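Local coordinates for Lmo0305 protein (Listeria monocytogenes, PDB 3PJ0) that belongs to the beta-eliminating lyase family, in the clan of PLP-dependent aminotransferases, and carries covalently bound pyridoxal phosphate, at residues N4-S9 / I306-Q311; N298-I303 / D328-E333. All coordinates share one frame; numbering follows the deposited sequence.

Interaction 1 of 2, residues N4-S9 / I306-Q311; sequences NTLKTS and ILTKIQ
L6 and T308 mark the closest backbone approach of two helical segments running nearly parallel, their N-to-C directions 24° apart and their axes 9.1 Å from each other at the nearest point. The CA atoms of L6 and T308 lie 5.4 Å apart, and T308 and S9 are small residues at this point. Both branches of T308 face helix segment 4-9. Its OG1 sits against L6 CA at 3.6 Å while bonding back to G304 O, one turn earlier. A chi1 of -62° sets OG1 beside the backbone N and CG2 anti to it, and this methyl meets T5 CG2 (3.6 Å) and S9 CB. L6 reaches past the threonine, its CD1 meeting L307 CB at 3.8 Å and the amide end of Q311. Beyond CG the Q311 chain is extended (chi2 174°), which carries NE2 to S9 OG for a fairly straight hydrogen bond of 3.1 Å, with the hydroxyl oxygen close to the amide plane. The amide's other end is held by I318 N and S319 N, which both bond OE1, and S9 OG is also hydrogen-bonded to D312 OD1. The contact joins the N-terminal helix 2-11 to helix 300-314; L6 and L307 both pack on L322, while I306 and I310 turn to helix 345-358.

Interaction 2 of 2, residues N298-I303 / D328-E333; sequences NSADEI and DVCAFE
C330 points its side chain from strand 329-335 into the first turn of helix 300-314, where A300 and I303 receive it. SG stands between the backbone N and the carbonyl carbon, chi1 63°, and in this position it meets I303 CG1 at 3.7 Å and A300 CA at the same separation. N298 O lies 3.5 Å from the same SG. C330 CB is 3.8 Å from A300 CB, so the alanine packs against the base of the cysteine and the isoleucine against its sulfur. I303 swings CG1 to the side of its backbone N, with CG2 anti to that atom, and its side chain also touches F296 of the neighbouring strand. At the helix start, S299 and E302 form a capping box: E302 N donates to S299 OG (3.3 Å, 163°), and S299 N returns a weak bond to E302 OE1. Beside this turn, a water accepts from A300 N at 2.9 Å and lies 3.1 Å from V329 O, one of several acceptors it could serve. D328 places OD1 4.5 Å from E302 OE1, two like charges that probably disfavour each other mildly at this exposed edge. The contacts of C330 are thus mainly apolar, while the capping box orders the helix start on its own side in the modelled serine conformer.

Interactions 1 and 2 use successive portions of helix 300-314: its capped first turn meets strand 329-335 in interaction 2, and the following turns meet helix 2-11 in interaction 1. Their centres are about 13 Å apart. Helix 2-11 also comes to the helix start of interaction 2, where M2 touches A300 and D301. I303 of interaction 2 adds to the L322 cluster of interaction 1. Both contacts lie well off the chain's centre, their own centres about 26 and 24 Å from it, and neither segment pair includes K208, the lysine modified by pyridoxal phosphate.

Interaction 1 of 2, residues N4-S9 / I306-Q311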
ATOM      1  N   ASN A   4     -30.661   1.636  -9.544  1.00 28.05           N
ATOM      2  CA  ASN A   4     -30.055   2.845 -10.094  1.00 27.53           C
ATOM      3  C   ASN A   4     -30.795   4.133  -9.683  1.00 26.80           C
ATOM      4  O   ASN A   4     -30.173   5.170  -9.476  1.00 25.53           O
ATOM      5  CB  ASN A   4     -29.931   2.758 -11.620  1.00 28.38           C
ATOM      6  CG  ASN A   4     -28.802   3.615 -12.148  1.00 28.86           C
ATOM      7  OD1 ASN A   4     -27.661   3.492 -11.692  1.00 34.69           O
ATOM      8  ND2 ASN A   4     -29.093   4.459 -13.103  1.00 28.02           N
ATOM      9  N   THR A   5     -32.116   4.050  -9.579  1.00 26.37           N
ATOM     10  CA  THR A   5     -32.938   5.188  -9.157  1.00 26.22           C
ATOM     11  C   THR A   5     -32.570   5.587  -7.709  1.00 24.74           C
ATOM     12  O   THR A   5     -32.388   6.783  -7.409  1.00 23.61           O
ATOM     13  CB  THR A   5     -34.446   4.870  -9.240  1.00 27.30           C
ATOM     14  OG1 THR A   5     -34.814   4.498 -10.583  1.00 27.84           O
ATOM     15  CG2 THR A   5     -35.282   6.094  -8.802  1.00 27.43           C
ATOM     16  N   LEU A   6     -32.439   4.591  -6.826  1.00 23.64           N
ATOM     17  CA  LEU A   6     -32.045   4.841  -5.423  1.00 22.55           C
ATOM     18  C   LEU A   6     -30.646   5.430  -5.346  1.00 22.62           C
ATOM     19  O   LEU A   6     -30.406   6.388  -4.619  1.00 21.80           O
ATOM     20  CB  LEU A   6     -32.100   3.550  -4.595  1.00 21.72           C
ATOM     21  CG  LEU A   6     -31.795   3.684  -3.091  1.00 20.32           C
ATOM     22  CD1 LEU A   6     -32.814   4.569  -2.386  1.00 19.61           C
ATOM     23  CD2 LEU A   6     -31.746   2.331  -2.418  1.00 19.33           C
ATOM     24  N   LYS A   7     -29.714   4.837  -6.093  1.00 23.25           N
ATOM     25  CA  LYS A   7     -28.315   5.303  -6.136  1.00 23.04           C
ATOM     26  C   LYS A   7     -28.258   6.781  -6.539  1.00 22.69           C
ATOM     27  O   LYS A   7     -27.588   7.588  -5.899  1.00 21.15           O
ATOM     28  CB  LYS A   7     -27.528   4.468  -7.164  1.00 23.61           C
ATOM     29  CG  LYS A   7     -26.085   4.912  -7.397  1.00 25.73           C
ATOM     30  CD  LYS A   7     -25.602   4.639  -8.852  1.00 28.89           C
ATOM     31  CE  LYS A   7     -26.247   5.644  -9.855  1.00 30.64           C
ATOM     32  NZ  LYS A   7     -25.850   5.503 -11.287  1.00 29.52           N
ATOM     33  N   THR A   8     -28.967   7.118  -7.611  1.00 22.76           N
ATOM     34  CA  THR A   8     -28.996   8.480  -8.144  1.00 23.34           C
ATOM     35  C   THR A   8     -29.628   9.446  -7.161  1.00 23.10           C
ATOM     36  O   THR A   8     -29.103  10.536  -6.937  1.00 23.21           O
ATOM     37  CB  THR A   8     -29.745   8.526  -9.508  1.00 24.58           C
ATOM     38  OG1 THR A   8     -28.972   7.801 -10.479  1.00 25.80           O
ATOM     39  CG2 THR A   8     -29.960   9.957  -9.991  1.00 25.35           C
ATOM     40  N   SER A   9     -30.744   9.036  -6.561  1.00 22.76           N
ATOM     41  CA  SER A   9     -31.422   9.857  -5.559  1.00 22.91           C
ATOM     42  C   SER A   9     -30.511  10.165  -4.367  1.00 22.32           C
ATOM     43  O   SER A   9     -30.461  11.298  -3.860  1.00 22.43           O
ATOM     44  CB  SER A   9     -32.657   9.109  -5.068  1.00 23.19           C
ATOM     45  OG  SER A   9     -33.314   9.816  -4.042  1.00 23.68           O
ATOM     46  N   ILE A 306     -39.790   4.025  -1.812  1.00 20.88           N
ATOM     47  CA  ILE A 306     -40.107   4.897  -0.676  1.00 21.03           C
ATOM     48  C   ILE A 306     -38.896   5.778  -0.321  1.00 19.74           C
ATOM     49  O   ILE A 306     -39.014   6.990  -0.208  1.00 19.20           O
ATOM     50  CB  ILE A 306     -40.550   4.060   0.549  1.00 21.07           C
ATOM     51  CG1 ILE A 306     -41.923   3.418   0.252  1.00 23.67           C
ATOM     52  CG2 ILE A 306     -40.608   4.929   1.798  1.00 21.52           C
ATOM     53  CD1 ILE A 306     -42.399   2.386   1.305  1.00 25.63           C
ATOM     54  N   LEU A 307     -37.731   5.177  -0.194  1.00 19.45           N
ATOM     55  CA  LEU A 307     -36.541   5.935   0.172  1.00 18.83           C
ATOM     56  C   LEU A 307     -36.198   6.980  -0.901  1.00 19.84           C
ATOM     57  O   LEU A 307     -35.811   8.091  -0.583  1.00 19.37           O
ATOM     58  CB  LEU A 307     -35.355   5.009   0.442  1.00 18.19           C
ATOM     59  CG  LEU A 307     -35.434   4.032   1.627  1.00 18.00           C
ATOM     60  CD1 LEU A 307     -34.076   3.347   1.821  1.00 15.13           C
ATOM     61  CD2 LEU A 307     -35.892   4.711   2.950  1.00 16.86           C
ATOM     62  N   THR A 308     -36.369   6.634  -2.176  1.00 20.76           N
ATOM     63  CA  THR A 308     -36.131   7.591  -3.264  1.00 21.10           C
ATOM     64  C   THR A 308     -37.033   8.807  -3.142  1.00 21.82           C
ATOM     65  O   THR A 308     -36.569   9.948  -3.245  1.00 21.24           O
ATOM     66  CB  THR A 308     -36.373   6.918  -4.639  1.00 22.03           C
ATOM     67  OG1 THR A 308     -35.437   5.852  -4.787  1.00 22.47           O
ATOM     68  CG2 THR A 308     -36.209   7.897  -5.809  1.00 22.33           C
ATOM     69  N   LYS A 309     -38.322   8.575  -2.904  1.00 23.16           N
ATOM     70  CA  LYS A 309     -39.265   9.672  -2.802  1.00 24.03           C
ATOM     71  C   LYS A 309     -38.888  10.560  -1.626  1.00 23.59           C
ATOM     72  O   LYS A 309     -38.897  11.786  -1.755  1.00 23.36           O
ATOM     73  CB  LYS A 309     -40.695   9.147  -2.625  0.56 25.06           C
ATOM     74  CG  LYS A 309     -41.726  10.225  -2.313  0.56 26.27           C
ATOM     75  CD  LYS A 309     -43.145   9.673  -2.240  0.56 28.49           C
ATOM     76  CE  LYS A 309     -44.142  10.762  -1.857  0.56 28.94           C
ATOM     77  NZ  LYS A 309     -45.509  10.212  -1.677  0.56 30.47           N
ATOM     78  N   ILE A 310     -38.515   9.941  -0.503  1.00 22.67           N
ATOM     79  CA  ILE A 310     -38.204  10.696   0.708  1.00 22.15           C
ATOM     80  C   ILE A 310     -36.923  11.504   0.554  1.00 21.47           C
ATOM     81  O   ILE A 310     -36.874  12.650   0.982  1.00 22.04           O
ATOM     82  CB  ILE A 310     -38.102   9.787   1.941  1.00 21.74           C
ATOM     83  CG1 ILE A 310     -39.467   9.182   2.272  1.00 23.58           C
ATOM     84  CG2 ILE A 310     -37.618  10.588   3.144  1.00 21.37           C
ATOM     85  CD1 ILE A 310     -39.396   8.173   3.444  1.00 21.87           C
ATOM     86  N   GLN A 311     -35.888  10.892  -0.013  1.00 20.44           N
ATOM     87  CA  GLN A 311     -34.614  11.577  -0.252  1.00 20.15           C
ATOM     88  C   GLN A 311     -34.796  12.788  -1.179  1.00 21.06           C
ATOM     89  O   GLN A 311     -34.254  13.871  -0.940  1.00 20.05           O
ATOM     90  CB  GLN A 311     -33.588  10.596  -0.818  1.00 19.44           C
ATOM     91  CG  GLN A 311     -33.144   9.525   0.229  1.00 19.29           C
ATOM     92  CD  GLN A 311     -32.228   8.433  -0.323  1.00 19.59           C
ATOM     93  OE1 GLN A 311     -31.540   7.765   0.443  1.00 19.79           O
ATOM     94  NE2 GLN A 311     -32.223   8.243  -1.646  1.00 17.47           N
TER

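Interaction 2 of 2, residues N298-I303 / D328-E333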
ATOM      1  N   ASN A 298     -40.555  -5.279   4.125  1.00 21.65           N
ATOM      2  CA  ASN A 298     -40.955  -5.145   2.726  1.00 21.39           C
ATOM      3  C   ASN A 298     -39.769  -5.434   1.847  1.00 20.31           C
ATOM      4  O   ASN A 298     -38.623  -5.384   2.297  1.00 18.72           O
ATOM      5  CB  ASN A 298     -41.503  -3.754   2.439  1.00 21.47           C
ATOM      6  CG  ASN A 298     -42.894  -3.561   3.002  1.00 23.24           C
ATOM      7  OD1 ASN A 298     -43.878  -4.110   2.471  1.00 27.88           O
ATOM      8  ND2 ASN A 298     -42.997  -2.787   4.077  1.00 18.27           N
ATOM      9  N   SER A 299     -40.039  -5.758   0.597  1.00 20.80           N
ATOM     10  CA  SER A 299     -38.990  -6.094  -0.348  1.00 21.07           C
ATOM     11  C   SER A 299     -38.125  -4.871  -0.665  1.00 20.83           C
ATOM     12  O   SER A 299     -38.571  -3.744  -0.499  1.00 21.29           O
ATOM     13  CB  SER A 299     -39.590  -6.575  -1.656  0.73 21.89           C
ATOM     14  OG  SER A 299     -40.217  -5.492  -2.324  0.73 21.98           O
ATOM     15  N   ALA A 300     -36.916  -5.107  -1.157  1.00 20.72           N
ATOM     16  CA  ALA A 300     -36.004  -4.017  -1.544  1.00 21.01           C
ATOM     17  C   ALA A 300     -36.583  -3.085  -2.625  1.00 22.01           C
ATOM     18  O   ALA A 300     -36.416  -1.845  -2.548  1.00 22.16           O
ATOM     19  CB  ALA A 300     -34.626  -4.568  -1.959  1.00 19.42           C
ATOM     20  N   ASP A 301     -37.286  -3.646  -3.612  1.00 22.99           N
ATOM     21  CA  ASP A 301     -37.900  -2.830  -4.667  1.00 23.81           C
ATOM     22  C   ASP A 301     -38.889  -1.849  -4.058  1.00 23.18           C
ATOM     23  O   ASP A 301     -38.875  -0.656  -4.375  1.00 23.26           O
ATOM     24  CB  ASP A 301     -38.640  -3.688  -5.712  1.00 25.66           C
ATOM     25  CG  ASP A 301     -37.714  -4.314  -6.746  1.00 28.56           C
ATOM     26  OD1 ASP A 301     -36.526  -3.944  -6.852  1.00 32.75           O
ATOM     27  OD2 ASP A 301     -38.206  -5.196  -7.478  1.00 34.69           O
ATOM     28  N   GLU A 302     -39.736  -2.365  -3.175  1.00 22.19           N
ATOM     29  CA  GLU A 302     -40.745  -1.563  -2.482  1.00 22.76           C
ATOM     30  C   GLU A 302     -40.160  -0.461  -1.586  1.00 20.96           C
ATOM     31  O   GLU A 302     -40.641   0.671  -1.588  1.00 20.77           O
ATOM     32  CB  GLU A 302     -41.675  -2.473  -1.662  1.00 23.33           C
ATOM     33  CG  GLU A 302     -42.651  -3.319  -2.524  1.00 26.46           C
ATOM     34  CD  GLU A 302     -43.476  -4.304  -1.690  1.00 28.83           C
ATOM     35  OE1 GLU A 302     -42.950  -4.836  -0.686  1.00 32.27           O
ATOM     36  OE2 GLU A 302     -44.642  -4.544  -2.018  1.00 28.73           O
ATOM     37  N   ILE A 303     -39.160  -0.802  -0.793  1.00 19.56           N
ATOM     38  CA  ILE A 303     -38.537   0.175   0.108  1.00 18.26           C
ATOM     39  C   ILE A 303     -37.687   1.187  -0.665  1.00 17.72           C
ATOM     40  O   ILE A 303     -37.646   2.367  -0.319  1.00 17.35           O
ATOM     41  CB  ILE A 303     -37.714  -0.517   1.239  1.00 18.15           C
ATOM     42  CG1 ILE A 303     -38.634  -1.389   2.105  1.00 16.76           C
ATOM     43  CG2 ILE A 303     -36.966   0.523   2.075  1.00 16.44           C
ATOM     44  CD1 ILE A 303     -39.832  -0.662   2.657  1.00 18.13           C
ATOM     45  N   ASP A 328     -39.461 -10.744   1.206  1.00 24.05           N
ATOM     46  CA  ASP A 328     -40.100  -9.483   1.618  1.00 22.68           C
ATOM     47  C   ASP A 328     -39.393  -8.799   2.794  1.00 21.00           C
ATOM     48  O   ASP A 328     -40.044  -8.185   3.661  1.00 18.86           O
ATOM     49  CB  ASP A 328     -41.574  -9.750   1.944  1.00 23.08           C
ATOM     50  CG  ASP A 328     -42.382 -10.100   0.703  1.00 24.67           C
ATOM     51  OD1 ASP A 328     -42.378  -9.263  -0.227  1.00 24.30           O
ATOM     52  OD2 ASP A 328     -43.025 -11.182   0.661  1.00 24.14           O
ATOM     53  N   VAL A 329     -38.066  -8.936   2.829  1.00 19.16           N
ATOM     54  CA  VAL A 329     -37.263  -8.275   3.846  1.00 18.37           C
ATOM     55  C   VAL A 329     -35.974  -7.750   3.224  1.00 17.59           C
ATOM     56  O   VAL A 329     -35.329  -8.439   2.440  1.00 17.96           O
ATOM     57  CB  VAL A 329     -36.928  -9.212   5.039  1.00 18.27           C
ATOM     58  CG1 VAL A 329     -35.997  -8.542   6.012  1.00 16.60           C
ATOM     59  CG2 VAL A 329     -38.192  -9.656   5.755  1.00 18.11           C
ATOM     60  N   CYS A 330     -35.626  -6.506   3.553  1.00 17.21           N
ATOM     61  CA  CYS A 330     -34.372  -5.919   3.097  1.00 15.76           C
ATOM     62  C   CYS A 330     -33.762  -5.095   4.233  1.00 15.42           C
ATOM     63  O   CYS A 330     -34.447  -4.796   5.243  1.00 15.24           O
ATOM     64  CB  CYS A 330     -34.578  -5.048   1.856  1.00 15.95           C
ATOM     65  SG  CYS A 330     -35.646  -3.619   2.149  1.00 18.06           S
ATOM     66  N   ALA A 331     -32.505  -4.699   4.049  1.00 13.50           N
ATOM     67  CA  ALA A 331     -31.796  -3.930   5.069  1.00 14.09           C
ATOM     68  C   ALA A 331     -30.679  -3.059   4.511  1.00 14.50           C
ATOM     69  O   ALA A 331     -30.262  -3.241   3.374  1.00 13.28           O
ATOM     70  CB  ALA A 331     -31.198  -4.916   6.131  1.00 13.13           C
ATOM     71  N   PHE A 332     -30.181  -2.141   5.351  1.00 13.62           N
ATOM     72  CA  PHE A 332     -29.012  -1.333   5.021  1.00 12.78           C
ATOM     73  C   PHE A 332     -28.314  -0.931   6.288  1.00 12.50           C
ATOM     74  O   PHE A 332     -28.863  -1.076   7.388  1.00 12.41           O
ATOM     75  CB  PHE A 332     -29.325  -0.089   4.180  1.00 13.64           C
ATOM     76  CG  PHE A 332     -30.108   0.960   4.911  1.00 13.41           C
ATOM     77  CD1 PHE A 332     -29.467   1.918   5.662  1.00 14.60           C
ATOM     78  CD2 PHE A 332     -31.487   0.995   4.845  1.00 13.56           C
ATOM     79  CE1 PHE A 332     -30.212   2.883   6.347  1.00 15.98           C
ATOM     80  CE2 PHE A 332     -32.203   1.980   5.482  1.00 16.08           C
ATOM     81  CZ  PHE A 332     -31.562   2.907   6.251  1.00 15.53           C
ATOM     82  N   GLU A 333     -27.074  -0.505   6.128  1.00 11.59           N
ATOM     83  CA  GLU A 333     -26.242  -0.097   7.243  1.00 11.43           C
ATOM     84  C   GLU A 333     -26.100   1.424   7.363  1.00 12.58           C
ATOM     85  O   GLU A 333     -25.955   2.124   6.347  1.00 13.43           O
ATOM     86  CB  GLU A 333     -24.849  -0.717   7.041  1.00 11.27           C
ATOM     87  CG  GLU A 333     -23.761  -0.247   7.940  1.00 11.49           C
ATOM     88  CD  GLU A 333     -22.499  -1.020   7.694  1.00 14.36           C
ATOM     89  OE1 GLU A 333     -22.434  -2.169   8.166  1.00 13.19           O
ATOM     90  OE2 GLU A 333     -21.606  -0.496   6.970  1.00 13.52           O
TER
HETATM   91  O   HOH W   1     -35.804  -7.666  -0.526  1.00 23.04           O